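Local coordinates for putative uncharacterized protein (PDB 4IVF) that binds two glutathione molecules per subunit and, as a member of the glutathione S-transferase superfamily, probably carries out glutathione-dependent chemistry, at residues K6-Y11 with L28-E33; R57-N62 with G79-Y84. All coordinates share one frame; numbering follows the deposited sequence.

How the contacts relate
Contact 1 and contact 2 both belong to the thioredoxin-like domain and meet in its mixed sheet, where strands 8-12 and 60-63 are neighbours; their centres lie about 12 Å apart. Tyr11 N reaches Thr60 O and Asn62 N reaches Lys9 O, both probable hydrogen bonds. Contact 1 pairs strand 8-12 with strand 32-36 at one edge of the sheet; it is partly buried, carried by backbone hydrogen bonds and bordered by charged side chains and water. Contact 2 is wholly buried and joins strand 60-63 to helix 78-89 through aliphatic and aromatic carbon, with its polar chemistry displaced to Arg57 and Ile58 beside glutathione.

Contact 1 of 2, residues K6-Y11 with L28-E33; sequences KPIKLY and LGLDYE
Leu10 lies beside the ring of Tyr32, the two side chains pointing the same way, with Leu10 CD2 4.1 Å from Tyr32 CE2. Tyr32 CB, set by the backbone pairing, lies 3.0 Å from Ile8 O; a chi1 of 68°, with CG between N and the carbonyl carbon, then turns the ring to the leucine's side. Its hydroxyl is hydrogen-bonded to Glu26 of helix 16-27. On the same face Ile8 stretches CD1 to Leu30 CD1, and side chains of helices 16-27 and 78-89 pack against these apolar groups.

The backbones run parallel, pairing Ile8 with Tyr32 and Lys9 with Glu33. Ile8 N donates to Asp31 O at 3.1 Å, Glu33 N to Ile8 O, and Leu10 N to Glu33 O at 2.8 Å, the alternating pattern of parallel strands.

Lys9 and Glu33 occupy the other face. The lysine chain bends at its second torsion, chi2 89°, and crosses the glutamate with CD 3.9 Å from Glu33 CG; the charged ends stay apart, NZ 5.1 Å from OE2, so any attraction is long-range. From CG onward Glu33 is extended and brings its carboxylate carbon CD 4.1 Å from Pro7 CB. One water donates to both Lys6 O and Asp31 O, bridging the two segments just before the strands begin.

Before strand 32-36, Gly29 closes helix 16-27 in a Schellman motif with positive phi, turning the chain toward the sheet. Paired in parallel and connected through helix 16-27, strands 8-12 and 32-36 make up the opening beta-alpha-beta unit of the thioredoxin-like domain of glutathione transferases.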
# COMPACT_ATOMS: atom_id res chain seq x y z
N LYS F 6 -26.63 4.60 8.82
CA LYS F 6 -26.36 6.02 8.62
C LYS F 6 -25.45 6.24 7.41
O LYS F 6 -24.66 5.36 7.05
CB LYS F 6 -25.72 6.62 9.88
CG LYS F 6 -26.72 6.97 10.99
CD LYS F 6 -26.03 7.13 12.33
CE LYS F 6 -26.93 7.80 13.36
NZ LYS F 6 -28.17 7.03 13.65
N PRO F 7 -25.57 7.42 6.77
CA PRO F 7 -24.68 7.73 5.63
C PRO F 7 -23.21 7.77 6.04
O PRO F 7 -22.87 8.32 7.09
CB PRO F 7 -25.14 9.14 5.20
CG PRO F 7 -26.53 9.29 5.74
CD PRO F 7 -26.55 8.49 7.02
N ILE F 8 -22.36 7.19 5.21
CA ILE F 8 -20.92 7.26 5.38
C ILE F 8 -20.42 8.56 4.76
O ILE F 8 -20.81 8.90 3.65
CB ILE F 8 -20.22 6.05 4.71
CG1 ILE F 8 -20.59 4.77 5.46
CG2 ILE F 8 -18.70 6.23 4.68
CD1 ILE F 8 -19.98 3.52 4.85
N LYS F 9 -19.61 9.32 5.49
CA LYS F 9 -19.12 10.58 4.96
C LYS F 9 -17.81 10.34 4.21
O LYS F 9 -16.86 9.77 4.76
CB LYS F 9 -18.94 11.64 6.05
CG LYS F 9 -18.37 12.98 5.56
CD LYS F 9 -19.45 13.96 5.10
CE LYS F 9 -18.95 15.41 5.22
NZ LYS F 9 -19.91 16.49 4.79
N LEU F 10 -17.78 10.77 2.95
CA LEU F 10 -16.61 10.60 2.10
C LEU F 10 -15.96 11.95 1.79
O LEU F 10 -16.57 12.81 1.14
CB LEU F 10 -17.01 9.90 0.80
CG LEU F 10 -15.91 9.78 -0.25
CD1 LEU F 10 -14.73 8.97 0.29
CD2 LEU F 10 -16.46 9.13 -1.53
N TYR F 11 -14.73 12.12 2.25
CA TYR F 11 -13.93 13.30 1.93
C TYR F 11 -13.12 12.93 0.70
O TYR F 11 -12.29 12.02 0.74
CB TYR F 11 -13.02 13.69 3.10
CG TYR F 11 -13.80 14.04 4.35
CD1 TYR F 11 -14.43 15.27 4.48
CD2 TYR F 11 -13.93 13.13 5.40
CE1 TYR F 11 -15.17 15.59 5.60
CE2 TYR F 11 -14.67 13.46 6.54
CZ TYR F 11 -15.27 14.69 6.63
OH TYR F 11 -16.01 15.03 7.74
N LEU F 28 -21.21 -1.68 -3.31
CA LEU F 28 -21.74 -2.28 -2.08
C LEU F 28 -23.15 -1.81 -1.74
O LEU F 28 -23.75 -2.30 -0.79
CB LEU F 28 -20.82 -1.99 -0.90
CG LEU F 28 -19.44 -2.64 -0.83
CD1 LEU F 28 -18.68 -2.03 0.34
CD2 LEU F 28 -19.58 -4.10 -0.66
N GLY F 29 -23.67 -0.84 -2.50
CA GLY F 29 -25.02 -0.33 -2.27
C GLY F 29 -25.19 0.47 -0.99
O GLY F 29 -26.25 0.44 -0.37
N LEU F 30 -24.14 1.19 -0.59
CA LEU F 30 -24.14 1.92 0.68
C LEU F 30 -24.48 3.41 0.52
O LEU F 30 -24.02 4.07 -0.42
CB LEU F 30 -22.78 1.80 1.37
CG LEU F 30 -22.35 0.44 1.91
CD1 LEU F 30 -20.84 0.43 2.05
CD2 LEU F 30 -23.02 0.14 3.26
N ASP F 31 -25.29 3.93 1.43
CA ASP F 31 -25.60 5.35 1.47
C ASP F 31 -24.36 6.10 1.92
O ASP F 31 -23.69 5.70 2.87
CB ASP F 31 -26.74 5.65 2.44
CG ASP F 31 -28.09 5.11 1.97
OD1 ASP F 31 -28.29 4.97 0.75
OD2 ASP F 31 -28.95 4.84 2.84
N TYR F 32 -24.06 7.19 1.22
CA TYR F 32 -22.95 8.02 1.63
C TYR F 32 -23.13 9.46 1.17
O TYR F 32 -23.89 9.74 0.25
CB TYR F 32 -21.63 7.46 1.14
CG TYR F 32 -21.41 7.50 -0.36
CD1 TYR F 32 -21.95 6.52 -1.19
CD2 TYR F 32 -20.64 8.50 -0.94
CE1 TYR F 32 -21.74 6.55 -2.55
CE2 TYR F 32 -20.42 8.54 -2.30
CZ TYR F 32 -20.96 7.56 -3.10
OH TYR F 32 -20.74 7.60 -4.46
N GLU F 33 -22.43 10.37 1.84
CA GLU F 33 -22.47 11.77 1.46
C GLU F 33 -21.06 12.29 1.21
O GLU F 33 -20.11 11.89 1.89
CB GLU F 33 -23.21 12.61 2.51
CG GLU F 33 -22.77 12.36 3.94
CD GLU F 33 -23.72 12.98 4.95
OE1 GLU F 33 -24.80 13.47 4.53
OE2 GLU F 33 -23.40 12.97 6.17
O HOH W 1 -24.46 3.84 4.75
O HOH W 2 -23.79 10.79 8.85

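Contact 2 of 2, residues R57-N62 with G79-Y84; sequences RIPTIN and GAILQY. With GSH (glutathione), chain U; GSH (glutathione), chain T.
A buried, apolar strand-to-helix contact seats helix 78-89 against strand 60-63 in the N-terminal domain; the axes of segments 60-62 and 79-84 approach to 9.4 Å, their N-to-C directions 38° apart. Ile61 and Ile81 pass alongside one another, their side chains running opposite ways, Ile61 CD1 lying 3.7 Å from Ile81 CG2. The same Ile61 methyl obliquely reaches Tyr84 CD2. The Tyr84 hydroxyl hydrogen-bonds to Asp63, and its ring meets Tyr105 of the second subunit edge-to-face. Ile81 CD1 rests 3.8 Å from Pro59 O and also touches the proline ring.

The peptide bond before Pro59 is cis, in the cis-proline loop of the thioredoxin fold, which leaves Ile58 facing the ligand with its backbone. Ile58 N donates to O2 of the chain U glutathione at 2.9 Å, and Ile58 O accepts from N2 of that ligand, a strand-like two-bond grip. Arg57, bent at chi3 (102°), spans both ligands: NE donates to O31 of the chain U glutathione at 3.0 Å. OE1 of the same ligand lies over the centre of the guanidinium, 3.3 Å above its plane. Arg57 NH2 donates to OE1 of the chain T glutathione, while NH1 salt-bridges Glu117 of the second subunit.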
# COMPACT_ATOMS: atom_id res chain seq x y z
N ARG F 57 -4.27 14.18 2.97
CA ARG F 57 -4.66 13.82 1.62
C ARG F 57 -6.03 13.16 1.62
O ARG F 57 -6.50 12.67 2.63
CB ARG F 57 -3.64 12.85 1.01
CG ARG F 57 -2.21 13.35 1.03
CD ARG F 57 -1.31 12.38 0.30
NE ARG F 57 -0.98 12.84 -1.03
CZ ARG F 57 -0.11 12.24 -1.84
NH1 ARG F 57 0.51 11.12 -1.44
NH2 ARG F 57 0.13 12.74 -3.04
N ILE F 58 -6.70 13.17 0.47
CA ILE F 58 -7.96 12.47 0.33
C ILE F 58 -7.63 11.15 -0.37
O ILE F 58 -6.58 11.05 -1.00
CB ILE F 58 -9.00 13.33 -0.46
CG1 ILE F 58 -8.48 13.66 -1.86
CG2 ILE F 58 -9.40 14.60 0.36
CD1 ILE F 58 -8.96 12.70 -2.95
N PRO F 59 -8.51 10.15 -0.27
CA PRO F 59 -9.79 10.20 0.44
C PRO F 59 -9.66 9.79 1.90
O PRO F 59 -8.66 9.22 2.34
CB PRO F 59 -10.63 9.17 -0.31
CG PRO F 59 -9.64 8.13 -0.69
CD PRO F 59 -8.38 8.89 -1.03
N THR F 60 -10.72 10.10 2.64
CA THR F 60 -10.83 9.76 4.04
C THR F 60 -12.31 9.53 4.23
O THR F 60 -13.13 10.24 3.63
CB THR F 60 -10.34 10.93 4.93
OG1 THR F 60 -8.93 11.09 4.79
CG2 THR F 60 -10.65 10.66 6.40
N ILE F 61 -12.68 8.55 5.05
CA ILE F 61 -14.08 8.35 5.37
C ILE F 61 -14.36 8.52 6.86
O ILE F 61 -13.46 8.44 7.68
CB ILE F 61 -14.60 6.95 4.92
CG1 ILE F 61 -13.88 5.85 5.70
CG2 ILE F 61 -14.43 6.77 3.41
CD1 ILE F 61 -14.49 4.49 5.51
N ASN F 62 -15.63 8.79 7.18
CA ASN F 62 -16.11 8.70 8.55
C ASN F 62 -17.36 7.86 8.54
O ASN F 62 -18.37 8.23 7.92
CB ASN F 62 -16.41 10.08 9.16
CG ASN F 62 -16.82 10.00 10.64
OD1 ASN F 62 -17.41 9.02 11.09
ND2 ASN F 62 -16.52 11.05 11.39
N GLY F 79 -6.29 1.85 0.56
CA GLY F 79 -6.08 0.44 0.83
C GLY F 79 -6.74 -0.02 2.12
O GLY F 79 -7.34 -1.10 2.19
N ALA F 80 -6.63 0.80 3.15
CA ALA F 80 -7.25 0.48 4.43
C ALA F 80 -8.77 0.65 4.34
O ALA F 80 -9.53 -0.15 4.88
CB ALA F 80 -6.68 1.37 5.57
N ILE F 81 -9.19 1.70 3.65
CA ILE F 81 -10.61 2.01 3.52
C ILE F 81 -11.32 0.90 2.76
O ILE F 81 -12.42 0.48 3.13
CB ILE F 81 -10.85 3.34 2.79
CG1 ILE F 81 -10.17 4.49 3.53
CG2 ILE F 81 -12.36 3.61 2.62
CD1 ILE F 81 -10.32 5.84 2.83
N LEU F 82 -10.69 0.43 1.69
CA LEU F 82 -11.26 -0.67 0.90
C LEU F 82 -11.42 -1.93 1.74
O LEU F 82 -12.49 -2.52 1.75
CB LEU F 82 -10.45 -0.94 -0.37
CG LEU F 82 -10.66 0.16 -1.42
CD1 LEU F 82 -9.64 0.12 -2.56
CD2 LEU F 82 -12.09 0.16 -1.93
N GLN F 83 -10.35 -2.30 2.44
CA GLN F 83 -10.34 -3.50 3.29
C GLN F 83 -11.43 -3.38 4.36
O GLN F 83 -12.16 -4.34 4.63
CB GLN F 83 -8.95 -3.69 3.92
CG GLN F 83 -8.63 -5.08 4.43
CD GLN F 83 -8.90 -6.20 3.41
OE1 GLN F 83 -8.45 -6.16 2.26
NE2 GLN F 83 -9.64 -7.22 3.85
N TYR F 84 -11.53 -2.20 4.95
CA TYR F 84 -12.55 -1.93 5.96
C TYR F 84 -13.98 -2.13 5.44
O TYR F 84 -14.77 -2.82 6.06
CB TYR F 84 -12.42 -0.51 6.55
CG TYR F 84 -13.62 -0.14 7.39
CD1 TYR F 84 -13.78 -0.66 8.68
CD2 TYR F 84 -14.63 0.67 6.89
CE1 TYR F 84 -14.91 -0.37 9.43
CE2 TYR F 84 -15.75 0.97 7.63
CZ TYR F 84 -15.89 0.45 8.90
OH TYR F 84 -17.02 0.77 9.62
N1 GSH U . -1.80 6.53 -0.46
CA1 GSH U . -2.96 7.37 -0.58
C1 GSH U . -4.16 6.55 -0.78
O11 GSH U . -5.24 6.87 -0.24
O12 GSH U . -4.13 5.53 -1.50
CB1 GSH U . -2.78 8.35 -1.73
CG1 GSH U . -3.77 9.44 -1.57
CD1 GSH U . -3.57 10.59 -2.55
OE1 GSH U . -2.64 10.64 -3.36
N2 GSH U . -4.56 11.72 -2.52
CA2 GSH U . -4.38 12.84 -3.42
C2 GSH U . -4.29 14.10 -2.60
O2 GSH U . -5.05 14.26 -1.64
CB2 GSH U . -5.52 12.91 -4.33
SG2 GSH U . -5.64 11.41 -5.27
N3 GSH U . -3.32 15.13 -2.94
CA3 GSH U . -3.27 16.34 -2.13
C3 GSH U . -1.90 16.64 -1.66
O31 GSH U . -1.02 15.75 -1.58
O32 GSH U . -1.61 17.83 -1.34
N1 GSH T . 1.54 15.85 -3.55
CA1 GSH T . 1.43 15.54 -4.95
C1 GSH T . 2.68 15.88 -5.64
O11 GSH T . 3.67 16.27 -4.98
O12 GSH T . 2.78 15.76 -6.88
CB1 GSH T . 0.21 16.21 -5.59
CG1 GSH T . -0.35 15.36 -6.68
CD1 GSH T . -1.05 14.11 -6.15
OE1 GSH T . -1.50 14.05 -4.99
N2 GSH T . -1.23 12.90 -7.04
CA2 GSH T . -1.89 11.71 -6.53
C2 GSH T . -0.88 10.60 -6.37
O2 GSH T . 0.07 10.54 -7.13
CB2 GSH T . -2.91 11.26 -7.47
SG2 GSH T . -4.04 12.56 -7.84
N3 GSH T . -1.04 9.59 -5.34
CA3 GSH T . -0.05 8.53 -5.24
C3 GSH T . -0.68 7.27 -4.80
O31 GSH T . -1.88 7.02 -5.05
O32 GSH T . 0.02 6.45 -4.14